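Rhodopsin (Todarodes pacificus, PDB 2Z73) is the squid visual pigment, a Gq-coupled receptor in which light isomerises 11-cis retinal to the all-trans form and so activates phospholipase C signalling. Local coordinates at residues A[82-92]-A[109-117]; A[180-190]-A[297-305]. All coordinates share one frame; numbering follows the deposited sequence.

Contact 1: residues A[82-92]-A[109-117]; sequences TFSLVNGFPLM and KVYGFIGGI. With RET (retinal), chain D.
Tyr-111 and Asn-87 meet in the retinal pocket of the seven-helix rhodopsin fold, beside the Schiff-base end of the chromophore. Here helices 70-87 and 104-138 run antiparallel, and their short segments cross at -160°. Tyr-111 fills a hole between Val-86, Asn-87, Leu-91 and Met-92, a knob-into-hole fit near the extracellular end of helix 70-87. Its CG is anti to the backbone N (chi1 -178°), which carries the ring across to 82-92. The hydroxyl OH donates to Asn-87 O at 3.0 Å. It also bonds to Lys-305 NZ, which carries the retinal.

The Asn-87 amide stands almost upright on the Tyr-111 ring, the two planes 84° apart. Its OD1 lies over one ring face, 3.1 Å from Tyr-111 CE2. The other end of the amide is fixed within its own helix: ND2 donates to Phe-83 O at 2.8 Å. That ND2 also sits over the centre of the Phe-83 ring. Both features hold the amide in its rotation. A phenylalanine in place of Tyr-111 lacks the hydroxyl, and would probably leave Asn-87 O without its donor and Lys-305 NZ without this partner.

Leu-91 meets the tyrosine at the edge, with CB 3.8 Å from Tyr-111 CD1. On the Tyr-111 helix, glycines let the polyene lie close, and Gly-116 CA is 3.5 Å from RET C19. Farther along, the side chains of Val-86 and Ile-114 cross at about a right angle, with Val-86 CB 3.8 Å from Ile-114 CG2. The Phe-83 ring points its edge at the opposite backbone, with CE1 3.2 Å from Gly-115 O.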
loop_
_atom_site.group_PDB
_atom_site.type_symbol
_atom_site.label_atom_id
_atom_site.label_comp_id
_atom_site.label_asym_id
_atom_site.label_seq_id
_atom_site.Cartn_x
_atom_site.Cartn_y
_atom_site.Cartn_z
ATOM N N THR A 82 1.207 9.998 -3.618
ATOM C CA THR A 82 0.168 10.561 -4.472
ATOM C C THR A 82 -1.232 10.343 -3.907
ATOM O O THR A 82 -2.102 11.194 -4.052
ATOM C CB THR A 82 0.207 9.951 -5.907
ATOM O OG1 THR A 82 1.561 9.828 -6.347
ATOM C CG2 THR A 82 -0.547 10.844 -6.891
ATOM N N PHE A 83 -1.455 9.192 -3.286
ATOM C CA PHE A 83 -2.768 8.910 -2.707
ATOM C C PHE A 83 -3.054 9.950 -1.626
ATOM O O PHE A 83 -4.082 10.622 -1.631
ATOM C CB PHE A 83 -2.778 7.525 -2.065
ATOM C CG PHE A 83 -4.145 7.049 -1.685
ATOM C CD1 PHE A 83 -4.844 6.187 -2.524
ATOM C CD2 PHE A 83 -4.742 7.474 -0.503
ATOM C CE1 PHE A 83 -6.119 5.752 -2.196
ATOM C CE2 PHE A 83 -6.017 7.050 -0.161
ATOM C CZ PHE A 83 -6.711 6.186 -1.005
ATOM N N SER A 84 -2.119 10.066 -0.693
ATOM C CA SER A 84 -2.250 10.995 0.410
ATOM C C SER A 84 -2.396 12.444 -0.054
ATOM O O SER A 84 -3.176 13.205 0.529
ATOM C CB SER A 84 -1.038 10.860 1.341
ATOM O OG SER A 84 -0.826 9.491 1.694
ATOM N N LEU A 85 -1.654 12.819 -1.098
ATOM C CA LEU A 85 -1.708 14.180 -1.623
ATOM C C LEU A 85 -3.098 14.499 -2.179
ATOM O O LEU A 85 -3.808 15.389 -1.691
ATOM C CB LEU A 85 -0.700 14.365 -2.764
ATOM C CG LEU A 85 -0.073 15.754 -3.012
ATOM C CD1 LEU A 85 0.209 15.899 -4.500
ATOM C CD2 LEU A 85 -0.980 16.884 -2.537
ATOM N N VAL A 86 -3.457 13.754 -3.219
ATOM C CA VAL A 86 -4.706 13.928 -3.914
ATOM C C VAL A 86 -5.967 13.647 -3.100
ATOM O O VAL A 86 -6.971 14.329 -3.259
ATOM C CB VAL A 86 -4.735 13.059 -5.187
ATOM C CG1 VAL A 86 -6.058 13.242 -5.923
ATOM C CG2 VAL A 86 -3.583 13.428 -6.085
ATOM N N ASN A 87 -5.913 12.645 -2.233
ATOM C CA ASN A 87 -7.075 12.278 -1.444
ATOM C C ASN A 87 -7.284 13.053 -0.151
ATOM O O ASN A 87 -8.310 12.898 0.501
ATOM C CB ASN A 87 -7.034 10.777 -1.136
ATOM C CG ASN A 87 -7.307 9.926 -2.361
ATOM O OD1 ASN A 87 -8.441 9.831 -2.822
ATOM N ND2 ASN A 87 -6.262 9.314 -2.902
ATOM N N GLY A 88 -6.322 13.883 0.230
ATOM C CA GLY A 88 -6.466 14.633 1.464
ATOM C C GLY A 88 -6.673 16.110 1.232
ATOM O O GLY A 88 -7.797 16.573 0.965
ATOM N N PHE A 89 -5.579 16.860 1.347
ATOM C CA PHE A 89 -5.628 18.303 1.129
ATOM C C PHE A 89 -5.198 18.603 -0.301
ATOM O O PHE A 89 -4.198 18.057 -0.779
ATOM C CB PHE A 89 -4.731 19.037 2.124
ATOM C CG PHE A 89 -4.671 20.519 1.894
ATOM C CD1 PHE A 89 -3.713 21.066 1.041
ATOM C CD2 PHE A 89 -5.609 21.358 2.470
ATOM C CE1 PHE A 89 -3.696 22.432 0.762
ATOM C CE2 PHE A 89 -5.601 22.726 2.199
ATOM C CZ PHE A 89 -4.638 23.262 1.337
ATOM N N PRO A 90 -5.928 19.500 -0.995
ATOM C CA PRO A 90 -7.104 20.247 -0.542
ATOM C C PRO A 90 -8.476 19.748 -1.010
ATOM O O PRO A 90 -9.502 20.211 -0.516
ATOM C CB PRO A 90 -6.833 21.630 -1.101
ATOM C CG PRO A 90 -6.374 21.280 -2.480
ATOM C CD PRO A 90 -5.392 20.114 -2.226
ATOM N N LEU A 91 -8.510 18.826 -1.966
ATOM C CA LEU A 91 -9.786 18.352 -2.490
ATOM C C LEU A 91 -10.809 17.883 -1.441
ATOM O O LEU A 91 -11.979 18.276 -1.495
ATOM C CB LEU A 91 -9.541 17.258 -3.541
ATOM C CG LEU A 91 -8.774 17.739 -4.790
ATOM C CD1 LEU A 91 -8.492 16.591 -5.743
ATOM C CD2 LEU A 91 -9.572 18.817 -5.484
ATOM N N MET A 92 -10.398 17.059 -0.481
ATOM C CA MET A 92 -11.365 16.603 0.511
ATOM C C MET A 92 -11.437 17.545 1.698
ATOM O O MET A 92 -12.510 18.029 2.055
ATOM C CB MET A 92 -11.046 15.187 0.998
ATOM C CG MET A 92 -12.187 14.585 1.824
ATOM S SD MET A 92 -11.929 12.909 2.474
ATOM C CE MET A 92 -13.401 12.718 3.399
ATOM N N LYS A 109 -13.772 12.915 -10.676
ATOM C CA LYS A 109 -13.318 11.761 -11.442
ATOM C C LYS A 109 -11.828 11.541 -11.200
ATOM O O LYS A 109 -11.391 10.442 -10.861
ATOM C CB LYS A 109 -13.581 11.978 -12.931
ATOM C CG LYS A 109 -15.024 12.322 -13.230
ATOM C CD LYS A 109 -15.253 12.478 -14.711
ATOM C CE LYS A 109 -16.712 12.776 -15.005
ATOM N NZ LYS A 109 -17.013 12.681 -16.462
ATOM N N VAL A 110 -11.049 12.601 -11.372
ATOM C CA VAL A 110 -9.614 12.519 -11.157
ATOM C C VAL A 110 -9.354 12.009 -9.752
ATOM O O VAL A 110 -8.493 11.155 -9.529
ATOM C CB VAL A 110 -8.950 13.895 -11.314
ATOM C CG1 VAL A 110 -7.557 13.878 -10.683
ATOM C CG2 VAL A 110 -8.869 14.262 -12.799
ATOM N N TYR A 111 -10.110 12.537 -8.798
ATOM C CA TYR A 111 -9.947 12.141 -7.409
ATOM C C TYR A 111 -10.182 10.647 -7.260
ATOM O O TYR A 111 -9.290 9.908 -6.847
ATOM C CB TYR A 111 -10.919 12.916 -6.533
ATOM C CG TYR A 111 -10.818 12.618 -5.058
ATOM C CD1 TYR A 111 -10.277 13.555 -4.172
ATOM C CD2 TYR A 111 -11.298 11.413 -4.532
ATOM C CE1 TYR A 111 -10.220 13.299 -2.799
ATOM C CE2 TYR A 111 -11.244 11.151 -3.162
ATOM C CZ TYR A 111 -10.706 12.097 -2.307
ATOM O OH TYR A 111 -10.641 11.835 -0.962
ATOM N N GLY A 112 -11.383 10.202 -7.600
ATOM C CA GLY A 112 -11.708 8.791 -7.472
ATOM C C GLY A 112 -10.791 7.869 -8.252
ATOM O O GLY A 112 -10.411 6.813 -7.756
ATOM N N PHE A 113 -10.450 8.275 -9.472
ATOM C CA PHE A 113 -9.578 7.507 -10.357
ATOM C C PHE A 113 -8.152 7.366 -9.792
ATOM O O PHE A 113 -7.520 6.310 -9.916
ATOM C CB PHE A 113 -9.543 8.187 -11.723
ATOM C CG PHE A 113 -8.609 7.547 -12.708
ATOM C CD1 PHE A 113 -8.661 6.186 -12.964
ATOM C CD2 PHE A 113 -7.702 8.327 -13.424
ATOM C CE1 PHE A 113 -7.833 5.601 -13.913
ATOM C CE2 PHE A 113 -6.862 7.751 -14.381
ATOM C CZ PHE A 113 -6.932 6.379 -14.625
ATOM N N ILE A 114 -7.656 8.442 -9.187
ATOM C CA ILE A 114 -6.338 8.457 -8.596
ATOM C C ILE A 114 -6.332 7.601 -7.342
ATOM O O ILE A 114 -5.352 6.906 -7.039
ATOM C CB ILE A 114 -5.924 9.889 -8.225
ATOM C CG1 ILE A 114 -5.581 10.667 -9.496
ATOM C CG2 ILE A 114 -4.746 9.870 -7.264
ATOM C CD1 ILE A 114 -4.359 10.140 -10.226
ATOM N N GLY A 115 -7.434 7.652 -6.607
ATOM C CA GLY A 115 -7.542 6.872 -5.392
ATOM C C GLY A 115 -7.497 5.398 -5.729
ATOM O O GLY A 115 -6.794 4.614 -5.084
ATOM N N GLY A 116 -8.232 5.018 -6.768
ATOM C CA GLY A 116 -8.264 3.623 -7.148
ATOM C C GLY A 116 -6.992 3.135 -7.795
ATOM O O GLY A 116 -6.493 2.051 -7.478
ATOM N N ILE A 117 -6.468 3.948 -8.704
ATOM C CA ILE A 117 -5.260 3.621 -9.444
ATOM C C ILE A 117 -4.082 3.338 -8.533
ATOM O O ILE A 117 -3.311 2.427 -8.798
ATOM C CB ILE A 117 -4.902 4.764 -10.430
ATOM C CG1 ILE A 117 -3.815 4.310 -11.403
ATOM C CG2 ILE A 117 -4.419 5.968 -9.674
ATOM C CD1 ILE A 117 -3.514 5.330 -12.489
HETATM C C1 RET D . -11.638 -2.394 -3.558
HETATM C C2 RET D . -11.219 -3.511 -2.560
HETATM C C3 RET D . -10.055 -3.171 -1.643
HETATM C C4 RET D . -8.835 -2.630 -2.408
HETATM C C5 RET D . -9.200 -1.543 -3.419
HETATM C C6 RET D . -10.459 -1.414 -3.950
HETATM C C7 RET D . -10.815 -0.318 -4.945
HETATM C C8 RET D . -10.935 1.044 -4.625
HETATM C C9 RET D . -11.195 2.231 -5.451
HETATM C C10 RET D . -11.208 3.368 -4.744
HETATM C C11 RET D . -11.358 4.747 -5.156
HETATM C C12 RET D . -11.361 5.865 -4.367
HETATM C C13 RET D . -11.350 6.118 -2.874
HETATM C C14 RET D . -11.265 7.398 -2.399
HETATM C C15 RET D . -11.267 7.729 -0.969
HETATM C C16 RET D . -12.235 -3.040 -4.808
HETATM C C17 RET D . -12.821 -1.639 -2.867
HETATM C C18 RET D . -7.995 -0.685 -3.707
HETATM C C19 RET D . -11.377 2.106 -6.951
HETATM C C20 RET D . -11.443 4.880 -1.956
#

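Contact 2: residues A[180-190]-A[297-305]. With RET (retinal), chain D.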
loop_
_atom_site.group_PDB
_atom_site.type_symbol
_atom_site.label_atom_id
_atom_site.label_comp_id
_atom_site.label_asym_id
_atom_site.label_seq_id
_atom_site.Cartn_x
_atom_site.Cartn_y
_atom_site.Cartn_z
ATOM N N GLU A 180 -19.785 10.063 -2.327
ATOM C CA GLU A 180 -20.261 9.008 -1.445
ATOM C C GLU A 180 -20.430 9.591 -0.044
ATOM O O GLU A 180 -20.098 10.753 0.193
ATOM C CB GLU A 180 -19.274 7.826 -1.411
ATOM C CG GLU A 180 -18.014 8.049 -0.582
ATOM C CD GLU A 180 -17.114 6.833 -0.584
ATOM O OE1 GLU A 180 -17.655 5.711 -0.593
ATOM O OE2 GLU A 180 -15.866 6.993 -0.566
ATOM N N GLY A 181 -20.964 8.783 0.869
ATOM C CA GLY A 181 -21.157 9.220 2.238
ATOM C C GLY A 181 -21.635 10.643 2.443
ATOM O O GLY A 181 -22.713 11.011 1.982
ATOM N N VAL A 182 -20.843 11.448 3.142
ATOM C CA VAL A 182 -21.225 12.827 3.411
ATOM C C VAL A 182 -21.027 13.736 2.201
ATOM O O VAL A 182 -21.201 14.953 2.290
ATOM C CB VAL A 182 -20.455 13.393 4.600
ATOM C CG1 VAL A 182 -20.836 12.644 5.865
ATOM C CG2 VAL A 182 -18.967 13.284 4.348
ATOM N N LEU A 183 -20.641 13.135 1.075
ATOM C CA LEU A 183 -20.473 13.874 -0.164
ATOM C C LEU A 183 -19.333 14.892 -0.210
ATOM O O LEU A 183 -19.494 15.963 -0.775
ATOM C CB LEU A 183 -21.788 14.578 -0.475
ATOM C CG LEU A 183 -22.997 13.663 -0.297
ATOM C CD1 LEU A 183 -24.281 14.424 -0.604
ATOM C CD2 LEU A 183 -22.855 12.455 -1.218
ATOM N N CYS A 184 -18.188 14.566 0.384
ATOM C CA CYS A 184 -17.052 15.484 0.381
ATOM C C CYS A 184 -15.788 14.820 -0.122
ATOM O O CYS A 184 -14.682 15.295 0.104
ATOM C CB CYS A 184 -16.827 16.089 1.763
ATOM S SG CYS A 184 -18.033 17.368 2.128
ATOM N N ASN A 185 -15.966 13.690 -0.782
ATOM C CA ASN A 185 -14.851 12.994 -1.388
ATOM C C ASN A 185 -15.504 12.111 -2.433
ATOM O O ASN A 185 -16.723 11.931 -2.430
ATOM C CB ASN A 185 -14.026 12.194 -0.367
ATOM C CG ASN A 185 -14.683 10.905 0.053
ATOM O OD1 ASN A 185 -15.431 10.870 1.028
ATOM N ND2 ASN A 185 -14.405 9.825 -0.684
ATOM N N CYS A 186 -14.712 11.588 -3.351
ATOM C CA CYS A 186 -15.275 10.774 -4.404
ATOM C C CYS A 186 -14.734 9.361 -4.384
ATOM O O CYS A 186 -13.775 9.067 -3.687
ATOM C CB CYS A 186 -15.023 11.471 -5.755
ATOM S SG CYS A 186 -16.178 12.878 -5.988
ATOM N N SER A 187 -15.391 8.478 -5.123
ATOM C CA SER A 187 -14.997 7.076 -5.209
ATOM C C SER A 187 -15.783 6.492 -6.373
ATOM O O SER A 187 -16.442 7.233 -7.099
ATOM C CB SER A 187 -15.360 6.347 -3.913
ATOM O OG SER A 187 -14.862 5.020 -3.924
ATOM N N PHE A 188 -15.715 5.178 -6.564
ATOM C CA PHE A 188 -16.470 4.561 -7.650
ATOM C C PHE A 188 -17.910 4.350 -7.210
ATOM O O PHE A 188 -18.237 4.490 -6.032
ATOM C CB PHE A 188 -15.831 3.239 -8.072
ATOM C CG PHE A 188 -15.753 2.210 -6.977
ATOM C CD1 PHE A 188 -16.590 1.095 -6.990
ATOM C CD2 PHE A 188 -14.832 2.338 -5.950
ATOM C CE1 PHE A 188 -16.511 0.118 -5.993
ATOM C CE2 PHE A 188 -14.741 1.370 -4.948
ATOM C CZ PHE A 188 -15.586 0.257 -4.973
ATOM N N ASP A 189 -18.781 4.025 -8.155
ATOM C CA ASP A 189 -20.193 3.804 -7.850
ATOM C C ASP A 189 -20.470 2.337 -7.489
ATOM O O ASP A 189 -20.460 1.458 -8.355
ATOM C CB ASP A 189 -21.039 4.224 -9.052
ATOM C CG ASP A 189 -22.511 4.269 -8.741
ATOM O OD1 ASP A 189 -22.891 3.992 -7.585
ATOM O OD2 ASP A 189 -23.288 4.587 -9.663
ATOM N N TYR A 190 -20.704 2.086 -6.202
ATOM C CA TYR A 190 -20.984 0.733 -5.715
ATOM C C TYR A 190 -22.464 0.586 -5.389
ATOM O O TYR A 190 -22.896 -0.428 -4.847
ATOM C CB TYR A 190 -20.138 0.424 -4.473
ATOM C CG TYR A 190 -20.133 1.524 -3.429
ATOM C CD1 TYR A 190 -18.962 2.226 -3.130
ATOM C CD2 TYR A 190 -21.298 1.876 -2.752
ATOM C CE1 TYR A 190 -18.952 3.250 -2.184
ATOM C CE2 TYR A 190 -21.302 2.900 -1.807
ATOM C CZ TYR A 190 -20.121 3.584 -1.528
ATOM O OH TYR A 190 -20.122 4.611 -0.610
ATOM N N ALA A 297 -20.448 4.125 5.416
ATOM C CA ALA A 297 -19.506 4.247 4.317
ATOM C C ALA A 297 -18.354 5.173 4.706
ATOM O O ALA A 297 -17.185 4.788 4.623
ATOM C CB ALA A 297 -20.224 4.765 3.073
ATOM N N GLN A 298 -18.677 6.376 5.167
ATOM C CA GLN A 298 -17.639 7.333 5.533
ATOM C C GLN A 298 -16.521 6.829 6.463
ATOM O O GLN A 298 -15.372 6.758 6.054
ATOM C CB GLN A 298 -18.267 8.590 6.140
ATOM C CG GLN A 298 -17.430 9.843 5.888
ATOM C CD GLN A 298 -17.227 10.102 4.403
ATOM O OE1 GLN A 298 -18.187 10.383 3.681
ATOM N NE2 GLN A 298 -15.976 9.998 3.937
ATOM N N LEU A 299 -16.859 6.486 7.705
ATOM C CA LEU A 299 -15.864 6.021 8.670
ATOM C C LEU A 299 -14.934 4.924 8.157
ATOM O O LEU A 299 -13.739 4.939 8.445
ATOM C CB LEU A 299 -16.546 5.570 9.962
ATOM C CG LEU A 299 -16.692 6.646 11.041
ATOM C CD1 LEU A 299 -17.430 7.861 10.499
ATOM C CD2 LEU A 299 -17.433 6.059 12.231
ATOM N N PRO A 300 -15.471 3.946 7.411
ATOM C CA PRO A 300 -14.601 2.888 6.899
ATOM C C PRO A 300 -13.736 3.349 5.724
ATOM O O PRO A 300 -12.682 2.759 5.462
ATOM C CB PRO A 300 -15.585 1.798 6.498
ATOM C CG PRO A 300 -16.689 1.995 7.463
ATOM C CD PRO A 300 -16.867 3.487 7.426
ATOM N N VAL A 301 -14.166 4.389 5.011
ATOM C CA VAL A 301 -13.362 4.888 3.890
ATOM C C VAL A 301 -12.179 5.693 4.426
ATOM O O VAL A 301 -11.098 5.663 3.854
ATOM C CB VAL A 301 -14.181 5.778 2.900
ATOM C CG1 VAL A 301 -14.345 7.174 3.461
ATOM C CG2 VAL A 301 -13.481 5.840 1.543
ATOM N N MET A 302 -12.384 6.406 5.525
ATOM C CA MET A 302 -11.300 7.176 6.132
ATOM C C MET A 302 -10.194 6.207 6.564
ATOM O O MET A 302 -9.008 6.430 6.315
ATOM C CB MET A 302 -11.808 7.948 7.358
ATOM C CG MET A 302 -12.944 8.893 7.050
ATOM S SD MET A 302 -12.608 9.836 5.544
ATOM C CE MET A 302 -12.190 11.429 6.256
ATOM N N PHE A 303 -10.601 5.124 7.213
ATOM C CA PHE A 303 -9.666 4.106 7.663
ATOM C C PHE A 303 -8.891 3.620 6.446
ATOM O O PHE A 303 -7.672 3.465 6.497
ATOM C CB PHE A 303 -10.433 2.941 8.300
ATOM C CG PHE A 303 -9.565 1.987 9.062
ATOM C CD1 PHE A 303 -8.917 2.395 10.221
ATOM C CD2 PHE A 303 -9.384 0.676 8.615
ATOM C CE1 PHE A 303 -8.092 1.515 10.932
ATOM C CE2 PHE A 303 -8.563 -0.218 9.315
ATOM C CZ PHE A 303 -7.914 0.205 10.477
ATOM N N ALA A 304 -9.601 3.388 5.343
ATOM C CA ALA A 304 -8.957 2.927 4.109
ATOM C C ALA A 304 -7.987 3.976 3.568
ATOM O O ALA A 304 -6.842 3.661 3.243
ATOM C CB ALA A 304 -10.015 2.574 3.042
ATOM N N LYS A 305 -8.433 5.225 3.489
ATOM C CA LYS A 305 -7.578 6.293 2.978
ATOM C C LYS A 305 -6.265 6.475 3.756
ATOM O O LYS A 305 -5.232 6.804 3.172
ATOM C CB LYS A 305 -8.343 7.618 2.958
ATOM C CG LYS A 305 -9.487 7.665 1.967
ATOM C CD LYS A 305 -9.931 9.096 1.726
ATOM C CE LYS A 305 -11.256 9.173 0.990
ATOM N NZ LYS A 305 -11.173 8.937 -0.447
HETATM C C1 RET D . -11.638 -2.394 -3.558
HETATM C C2 RET D . -11.219 -3.511 -2.560
HETATM C C3 RET D . -10.055 -3.171 -1.643
HETATM C C4 RET D . -8.835 -2.630 -2.408
HETATM C C5 RET D . -9.200 -1.543 -3.419
HETATM C C6 RET D . -10.459 -1.414 -3.950
HETATM C C7 RET D . -10.815 -0.318 -4.945
HETATM C C8 RET D . -10.935 1.044 -4.625
HETATM C C9 RET D . -11.195 2.231 -5.451
HETATM C C10 RET D . -11.208 3.368 -4.744
HETATM C C11 RET D . -11.358 4.747 -5.156
HETATM C C12 RET D . -11.361 5.865 -4.367
HETATM C C13 RET D . -11.350 6.118 -2.874
HETATM C C14 RET D . -11.265 7.398 -2.399
HETATM C C15 RET D . -11.267 7.729 -0.969
HETATM C C16 RET D . -12.235 -3.040 -4.808
HETATM C C17 RET D . -12.821 -1.639 -2.867
HETATM C C18 RET D . -7.995 -0.685 -3.707
HETATM C C19 RET D . -11.377 2.106 -6.951
HETATM C C20 RET D . -11.443 4.880 -1.956
HETATM O O HOH W 1 -17.185 12.485 1.708
#
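Gln-298 grips the 180-190 loop with both ends of its amide. Its OE1 accepts from Val-182 N at 2.9 Å, in the carbonyl plane and nearly straight (165°). Its NE2 donates to Asn-185 OD1 at 3.1 Å, with the two amide planes 88° apart. The bend at chi2 of Gln-298 turns its amide toward the loop. Water 1 bridges the same oxygens, donating to Gln-298 OE1 and Asn-185 OD1 and accepting from Cys-184 N.

Asn-185 passes the network on: ND2 donates to Glu-180 OE2 at 3.2 Å. The other oxygen, Glu-180 OE1, accepts from Tyr-190 OH at 2.7 Å and is also hydrogen-bonded to Tyr-277 OH. Each carboxylate oxygen uses its anti lone pair toward these segment partners.

This is the second extracellular loop, a beta-hairpin lid over the retinal, tied to helix 104-138 by the Cys-186 to Cys-108 disulfide. Beneath it, Lys-305 NZ is bonded covalently to RET C15; its direct polar partner is Tyr-111 OH. Glu-180 OE2 stays 5.1 Å from Lys-305 NZ, a placing consistent with a distant counterion that would favour a positive Schiff base.

A type II' turn from Glu-180 to Leu-183 brings Gly-181 against Gln-298. Val-182 CG2 packs on the Gln-298 amide. Val-301 CG2 comes within 3.4 Å of Glu-180 OE2, and Ala-297 CB lies 3.7 Å from Tyr-190 OH.

Overall arrangement
From the N terminus, the chain passes helices 21-24 and 31-61 before it reaches helix 70-87. Contact 1 closes a short loop, with 16 residues between 82-92 and 109-117, and joins the second and third transmembrane helices. Contact 2 opens only after that. It spans 106 residues, mostly helical, and ties the second extracellular loop to the seventh helix. The two are in series, so neither encloses nor crosses the other. In space they adjoin, with centres about 12 Å apart, and both touch the retinal. Met-92 bridges them, with CG 3.1 Å from Cys-184 O and CE 3.4 Å from Met-302 CE. Tyr-111 CE2 also packs 3.3 Å from Cys-186 O.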